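Local coordinates for protein Bis(5'-nucleosyl)-tetraphosphatase [asymmetrical] (Caenorhabditis elegans, PDB 1KT9) that hydrolyses diadenosine tetraphosphate asymmetrically to AMP and ATP, using divalent metal ions, as a member of the Nudix hydrolase family, at residues V3-L8 with K83-W88; T33-H38 with R51-E56; C110-A115 with L127-S132. All coordinates share one frame; numbering follows the deposited sequence.

How the interactions relate
Interactions 1 and 2 meet on one sheet: strand 3-14 lies between strand 83-92 of interaction 1 and strand 32-38 of interaction 2, and their centres are 9 Å apart. G37 O faces A6 N at 2.9 Å, a probable hydrogen bond, while L8 CD1 reaches T53 OG1 of helix 45-57 at 3.3 Å. Interaction 2 holds eight residues of the Nudix box, whose glutamates bind divalent metal in relatives; segment 3-8 thus lies directly beside the strand leading into the probable metal site. Interaction 3 is 18 Å from both, centre to centre. It touches interaction 1 through F131 and L127, which pack against Y87 and W88, but stays about 5 Å from interaction 2 at the nearest atoms.

Interaction 1 (V3-L8 with K83-W88); sequences VKAAGL and KSVKYW
The carbonyl oxygen A5 O is gripped by the backbone N of K86 at 3.0 Å and approached by V85 CA at 3.3 Å, so one acceptor meets two consecutive residues of the facing strand. A water probably adds a further bond to the same oxygen. Toward the same strand A5 also gives its N-H to S84 O at 2.9 Å. G7 repeats the pattern, bonding K86 O through its N at 3.0 Å and, weakly, W88 N through its O. Such pairs, in which one residue bonds the two neighbours of its opposite number, mark a parallel ladder, here joining strands 3-14 and 83-92 of the mixed Nudix sheet. Side chains alternate between its faces. With V3 and K83 on one face, A5 CB meets V85 CG2 at 3.9 Å, and Y87 lays CD2 3.6 Å from G7 C. Glycine suits this spot because the tyrosine ring takes the space beside its CA. On the other face, which helix 45-57 covers, L8 has CG beside its backbone N (chi1 -61°); this sets the branched end toward W88, and CD2 crosses the start of that side chain obliquely, 3.8 Å from W88 CB. The indole then reaches W46 edge to face and meets the ring of H71. A6 adds a backbone CA-H...O contact, its CA 3.2 Å from K86 O.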
# COMPACT_ATOMS: atom_id res chain seq x y z
N VAL A 3 -2.06 17.89 2.77
CA VAL A 3 -2.21 17.03 3.91
C VAL A 3 -1.40 15.78 3.63
O VAL A 3 -1.47 15.21 2.55
CB VAL A 3 -3.66 16.67 4.17
CG1 VAL A 3 -3.76 15.67 5.27
CG2 VAL A 3 -4.44 17.92 4.52
N LYS A 4 -0.64 15.35 4.61
CA LYS A 4 0.21 14.20 4.43
C LYS A 4 -0.38 12.87 4.90
O LYS A 4 -0.90 12.74 6.02
CB LYS A 4 1.54 14.48 5.12
CG LYS A 4 2.35 15.64 4.44
CD LYS A 4 3.71 15.79 5.10
CE LYS A 4 4.58 16.81 4.38
NZ LYS A 4 5.46 16.11 3.40
N ALA A 5 -0.23 11.86 4.04
CA ALA A 5 -0.59 10.49 4.33
C ALA A 5 0.53 9.53 3.88
O ALA A 5 1.41 9.90 3.07
CB ALA A 5 -1.88 10.14 3.61
N ALA A 6 0.51 8.32 4.40
CA ALA A 6 1.51 7.33 4.04
C ALA A 6 0.97 5.92 4.16
O ALA A 6 -0.04 5.68 4.82
CB ALA A 6 2.78 7.47 4.91
N GLY A 7 1.63 5.00 3.46
CA GLY A 7 1.28 3.59 3.51
C GLY A 7 2.35 2.67 2.98
O GLY A 7 3.47 3.10 2.61
N LEU A 8 2.02 1.38 2.91
CA LEU A 8 2.95 0.43 2.31
C LEU A 8 2.26 -0.38 1.22
O LEU A 8 1.15 -0.88 1.42
CB LEU A 8 3.46 -0.54 3.38
CG LEU A 8 4.23 0.04 4.56
CD1 LEU A 8 4.55 -1.02 5.63
CD2 LEU A 8 5.50 0.68 4.08
N LYS A 83 -3.86 16.20 -1.03
CA LYS A 83 -3.27 15.24 -0.16
C LYS A 83 -2.21 14.45 -0.93
O LYS A 83 -2.35 14.16 -2.13
CB LYS A 83 -4.35 14.28 0.33
CG LYS A 83 -3.83 13.09 1.09
CD LYS A 83 -4.98 12.24 1.68
CE LYS A 83 -5.43 11.13 0.76
NZ LYS A 83 -6.45 10.28 1.43
N SER A 84 -1.12 14.18 -0.25
CA SER A 84 -0.07 13.37 -0.81
C SER A 84 -0.06 12.04 -0.05
O SER A 84 -0.36 12.04 1.14
CB SER A 84 1.27 14.10 -0.63
OG SER A 84 1.62 14.28 0.74
N VAL A 85 0.24 10.92 -0.73
CA VAL A 85 0.35 9.65 -0.07
C VAL A 85 1.68 9.03 -0.48
O VAL A 85 1.92 8.76 -1.66
CB VAL A 85 -0.80 8.68 -0.39
CG1 VAL A 85 -0.68 7.46 0.41
CG2 VAL A 85 -2.12 9.30 -0.15
N LYS A 86 2.58 8.89 0.50
CA LYS A 86 3.90 8.31 0.22
C LYS A 86 3.87 6.84 0.57
O LYS A 86 3.53 6.46 1.70
CB LYS A 86 4.99 9.04 1.03
CG LYS A 86 6.39 8.45 0.85
CD LYS A 86 7.48 9.39 1.42
CE LYS A 86 8.87 8.98 0.97
NZ LYS A 86 9.94 9.80 1.60
N TYR A 87 4.26 6.02 -0.40
CA TYR A 87 4.33 4.55 -0.24
C TYR A 87 5.74 3.98 -0.36
O TYR A 87 6.50 4.38 -1.25
CB TYR A 87 3.50 3.83 -1.32
CG TYR A 87 1.99 3.98 -1.28
CD1 TYR A 87 1.30 4.84 -2.13
CD2 TYR A 87 1.23 3.16 -0.45
CE1 TYR A 87 -0.10 4.93 -2.10
CE2 TYR A 87 -0.12 3.24 -0.41
CZ TYR A 87 -0.80 4.11 -1.22
OH TYR A 87 -2.18 4.08 -1.08
N TRP A 88 6.05 3.00 0.50
CA TRP A 88 7.23 2.15 0.31
C TRP A 88 6.75 0.73 0.01
O TRP A 88 5.66 0.29 0.46
CB TRP A 88 8.07 2.06 1.58
CG TRP A 88 8.98 3.26 1.91
CD1 TRP A 88 10.33 3.40 1.61
CD2 TRP A 88 8.63 4.44 2.63
NE1 TRP A 88 10.81 4.59 2.11
CE2 TRP A 88 9.78 5.25 2.73
CE3 TRP A 88 7.46 4.89 3.24
CZ2 TRP A 88 9.78 6.47 3.39
CZ3 TRP A 88 7.47 6.13 3.87
CH2 TRP A 88 8.61 6.87 3.96
O HOH W 1 2.58 12.36 2.02

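Interaction 2 (T33-H38 with R51-E56); sequences TPPKGH and RETKEE
E52 bends at its second torsion (chi2 -71°), folding its carboxylate over the backbone of G37, and R51 kinks at its third (chi3 52°) to bring the guanidinium round to H38. E52 CD thus rests 3.3 Å from G37 CA, in the space a side chain would need, which is why glycine fits here. R51 NH2 donates to H38 O at 3.0 Å, a bent bond (138° at the hydrogen) that lies in the carbonyl plane and at the edge of the guanidinium. NH1 of R51 bridges two carboxylates, E52 OE2 at 3.0 Å and E55 OE2 at 2.9 Å, meeting each from above its plane. NE makes a salt bridge to E43, and together these bonds fix the guanidinium's rotation. G37, H38 and all of 51-56 belong to the Nudix box, a loop-helix-loop motif that begins at this strand's end. Its glutamates bind divalent metal in related enzymes, and R51 probably helps to position E52 and E55. Further along the helix, the P35 ring lies against T53, its CB 4.1 Å from T53 OG1, which bonds A49 O. The compact proline lets loop and helix approach closely. E56 CG lies 3.8 Å from K36 O.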
# COMPACT_ATOMS: atom_id res chain seq x y z
N THR A 33 -7.17 -0.01 -2.49
CA THR A 33 -5.81 0.51 -2.45
C THR A 33 -4.99 -0.28 -1.45
O THR A 33 -5.54 -1.01 -0.64
CB THR A 33 -5.79 1.98 -1.97
OG1 THR A 33 -5.97 2.04 -0.56
CG2 THR A 33 -6.97 2.76 -2.52
N PRO A 34 -3.68 -0.14 -1.49
CA PRO A 34 -2.85 -0.72 -0.44
C PRO A 34 -3.17 0.03 0.86
O PRO A 34 -3.82 1.09 0.82
CB PRO A 34 -1.44 -0.41 -0.88
CG PRO A 34 -1.54 -0.13 -2.35
CD PRO A 34 -2.88 0.55 -2.53
N PRO A 35 -2.77 -0.54 1.98
CA PRO A 35 -3.04 0.03 3.29
C PRO A 35 -2.41 1.41 3.44
O PRO A 35 -1.24 1.52 3.07
CB PRO A 35 -2.31 -0.92 4.27
CG PRO A 35 -1.55 -1.88 3.46
CD PRO A 35 -1.99 -1.77 2.06
N LYS A 36 -3.14 2.41 3.91
CA LYS A 36 -2.57 3.76 4.11
C LYS A 36 -3.46 4.62 4.97
O LYS A 36 -4.61 4.26 5.22
CB LYS A 36 -2.40 4.46 2.75
CG LYS A 36 -3.56 5.25 2.32
CD LYS A 36 -4.57 4.48 1.64
CE LYS A 36 -5.63 5.48 1.06
NZ LYS A 36 -6.80 4.72 0.50
N GLY A 37 -2.94 5.77 5.39
CA GLY A 37 -3.72 6.74 6.13
C GLY A 37 -2.93 8.00 6.52
O GLY A 37 -1.75 8.12 6.22
N HIS A 38 -3.60 8.92 7.21
CA HIS A 38 -3.05 10.24 7.59
C HIS A 38 -1.87 10.15 8.57
O HIS A 38 -1.88 9.35 9.52
CB HIS A 38 -4.14 11.11 8.21
CG HIS A 38 -5.11 11.68 7.22
ND1 HIS A 38 -5.88 12.80 7.50
CD2 HIS A 38 -5.44 11.31 5.96
CE1 HIS A 38 -6.64 13.09 6.45
NE2 HIS A 38 -6.39 12.20 5.51
N ARG A 51 2.46 2.25 10.99
CA ARG A 51 1.29 2.28 11.89
C ARG A 51 -0.03 2.06 11.12
O ARG A 51 -0.93 1.35 11.59
CB ARG A 51 1.21 3.61 12.65
CG ARG A 51 0.01 3.80 13.57
CD ARG A 51 -0.07 5.17 14.24
NE ARG A 51 0.03 6.21 13.24
CZ ARG A 51 -0.90 6.50 12.33
NH1 ARG A 51 -2.09 5.93 12.34
NH2 ARG A 51 -0.64 7.43 11.44
N GLU A 52 -0.16 2.64 9.92
CA GLU A 52 -1.39 2.51 9.17
C GLU A 52 -1.53 1.05 8.64
O GLU A 52 -2.64 0.55 8.48
CB GLU A 52 -1.44 3.57 8.03
CG GLU A 52 -1.75 4.99 8.51
CD GLU A 52 -3.18 5.18 8.99
OE1 GLU A 52 -4.05 4.32 8.63
OE2 GLU A 52 -3.47 6.19 9.69
N THR A 53 -0.41 0.39 8.40
CA THR A 53 -0.44 -0.97 7.88
C THR A 53 -0.99 -1.87 8.98
O THR A 53 -1.79 -2.77 8.74
CB THR A 53 0.93 -1.42 7.40
OG1 THR A 53 1.28 -0.77 6.16
CG2 THR A 53 0.89 -2.91 7.04
N LYS A 54 -0.57 -1.60 10.21
CA LYS A 54 -1.14 -2.28 11.38
C LYS A 54 -2.65 -2.04 11.56
O LYS A 54 -3.43 -2.97 11.72
CB LYS A 54 -0.39 -1.86 12.65
CG LYS A 54 -0.98 -2.41 13.98
CD LYS A 54 -2.18 -1.58 14.54
CE LYS A 54 -2.37 -1.76 16.06
NZ LYS A 54 -3.79 -1.76 16.52
N GLU A 55 -3.07 -0.79 11.54
CA GLU A 55 -4.49 -0.45 11.72
C GLU A 55 -5.41 -0.95 10.62
O GLU A 55 -6.54 -1.38 10.90
CB GLU A 55 -4.68 1.10 11.84
CG GLU A 55 -4.11 1.75 13.10
CD GLU A 55 -4.21 3.30 13.10
OE1 GLU A 55 -4.90 3.88 12.23
OE2 GLU A 55 -3.58 3.97 13.95
N GLU A 56 -4.96 -0.84 9.37
CA GLU A 56 -5.84 -1.13 8.23
C GLU A 56 -5.75 -2.58 7.75
O GLU A 56 -6.74 -3.14 7.32
CB GLU A 56 -5.49 -0.23 7.05
CG GLU A 56 -5.83 1.25 7.28
CD GLU A 56 -7.32 1.45 7.51
OE1 GLU A 56 -8.11 1.05 6.64
OE2 GLU A 56 -7.70 1.98 8.56
O HOH W 2 -5.87 8.11 8.30

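Interaction 3 (C110-A115 with L127-S132); sequences CELEDA and LLRKFS
The pair of consecutive helices near the chain's C-terminus brings the first turn of helix 112-119 against the middle of helix 122-135, and L112 is the residue that fills the join. Its CG is anti to the backbone N (chi1 -179°), which carries the branched end across to the second helix. There both methyls, CD1 and CD2, touch S132 OG, at 3.8 Å each; CD1 alone also packs on L128 CB at 3.9 Å, with R129 CG farther off at 4.3 Å. L112 thus rests on the corner made by residues 128, 129 and 132, one turn of helix, and the L112 and L128 side chains run past one another, each reaching for the other's helix. A serine suits the far end of this corner because it is small and its hydroxyl can turn back to its own helix: S132 OG lies 3.1 Å from L128 O and may bond it, but where its proton goes is not settled. One turn after L112, A115 offers a short CB that lets L128 CD1 come in to 3.9 Å. Beneath the pair, A115 meets L22, S132 meets F20 and L128 meets V9, placing both helices on the sheet as one helical layer of the Nudix alpha/beta/alpha sandwich.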
# COMPACT_ATOMS: atom_id res chain seq x y z
N CYS A 110 -3.52 -9.67 -5.58
CA CYS A 110 -3.64 -9.46 -7.02
C CYS A 110 -2.31 -9.35 -7.75
O CYS A 110 -1.47 -8.55 -7.37
CB CYS A 110 -4.35 -8.14 -7.29
SG CYS A 110 -6.00 -7.95 -6.60
N GLU A 111 -2.16 -10.13 -8.83
CA GLU A 111 -1.02 -9.94 -9.73
C GLU A 111 -1.13 -8.54 -10.41
O GLU A 111 -2.20 -7.96 -10.45
CB GLU A 111 -0.96 -11.06 -10.81
CG GLU A 111 -0.51 -12.42 -10.29
CD GLU A 111 -0.38 -13.52 -11.37
OE1 GLU A 111 -0.05 -13.24 -12.52
OE2 GLU A 111 -0.58 -14.69 -11.03
N LEU A 112 -0.04 -8.05 -10.97
CA LEU A 112 0.01 -6.68 -11.54
C LEU A 112 -1.23 -6.26 -12.36
O LEU A 112 -1.87 -5.28 -12.04
CB LEU A 112 1.29 -6.48 -12.37
CG LEU A 112 1.53 -5.10 -13.02
CD1 LEU A 112 1.51 -3.98 -12.00
CD2 LEU A 112 2.86 -5.07 -13.79
N GLU A 113 -1.55 -7.01 -13.41
CA GLU A 113 -2.63 -6.63 -14.31
C GLU A 113 -3.96 -6.50 -13.61
O GLU A 113 -4.74 -5.60 -13.90
CB GLU A 113 -2.80 -7.67 -15.42
CG GLU A 113 -1.80 -7.50 -16.51
CD GLU A 113 -0.48 -8.18 -16.19
OE1 GLU A 113 -0.34 -8.76 -15.06
OE2 GLU A 113 0.42 -8.17 -17.10
N ASP A 114 -4.22 -7.44 -12.71
CA ASP A 114 -5.51 -7.50 -12.03
C ASP A 114 -5.52 -6.37 -11.04
O ASP A 114 -6.57 -5.80 -10.77
CB ASP A 114 -5.75 -8.86 -11.33
CG ASP A 114 -5.90 -10.05 -12.32
OD1 ASP A 114 -6.38 -9.85 -13.45
OD2 ASP A 114 -5.60 -11.24 -12.04
N ALA A 115 -4.35 -6.08 -10.47
CA ALA A 115 -4.27 -5.04 -9.46
C ALA A 115 -4.61 -3.70 -10.11
O ALA A 115 -5.36 -2.90 -9.53
CB ALA A 115 -2.90 -5.01 -8.88
N LEU A 127 2.43 3.58 -10.37
CA LEU A 127 3.25 3.24 -9.22
C LEU A 127 3.48 1.74 -9.12
O LEU A 127 4.57 1.26 -8.84
CB LEU A 127 2.57 3.76 -7.96
CG LEU A 127 3.32 3.55 -6.65
CD1 LEU A 127 2.98 4.66 -5.63
CD2 LEU A 127 3.03 2.20 -6.09
N LEU A 128 2.42 0.97 -9.29
CA LEU A 128 2.58 -0.46 -9.18
C LEU A 128 3.58 -0.98 -10.27
O LEU A 128 4.36 -1.90 -10.00
CB LEU A 128 1.23 -1.15 -9.28
CG LEU A 128 0.31 -0.98 -8.07
CD1 LEU A 128 -1.02 -1.64 -8.31
CD2 LEU A 128 0.94 -1.53 -6.84
N ARG A 129 3.53 -0.44 -11.48
CA ARG A 129 4.47 -0.87 -12.52
C ARG A 129 5.94 -0.50 -12.11
O ARG A 129 6.88 -1.28 -12.35
CB ARG A 129 4.13 -0.22 -13.87
CG ARG A 129 2.91 -0.80 -14.57
CD ARG A 129 2.72 -0.34 -16.04
NE ARG A 129 2.32 1.06 -16.08
CZ ARG A 129 1.06 1.50 -16.10
NH1 ARG A 129 0.07 0.65 -16.19
NH2 ARG A 129 0.79 2.81 -16.10
N LYS A 130 6.13 0.69 -11.55
CA LYS A 130 7.45 1.09 -11.07
C LYS A 130 7.95 0.11 -10.02
O LYS A 130 9.09 -0.36 -10.11
CB LYS A 130 7.49 2.53 -10.51
N PHE A 131 7.10 -0.27 -9.08
CA PHE A 131 7.53 -1.22 -8.03
C PHE A 131 7.79 -2.65 -8.59
O PHE A 131 8.69 -3.38 -8.11
CB PHE A 131 6.51 -1.26 -6.91
CG PHE A 131 6.54 -0.06 -5.96
CD1 PHE A 131 5.78 -0.09 -4.79
CD2 PHE A 131 7.26 1.07 -6.25
CE1 PHE A 131 5.77 0.97 -3.91
CE2 PHE A 131 7.26 2.17 -5.38
CZ PHE A 131 6.52 2.13 -4.21
N SER A 132 7.06 -3.02 -9.65
CA SER A 132 7.24 -4.34 -10.30
C SER A 132 8.59 -4.41 -10.97
O SER A 132 9.28 -5.45 -10.92
CB SER A 132 6.14 -4.62 -11.34
OG SER A 132 4.92 -4.85 -10.66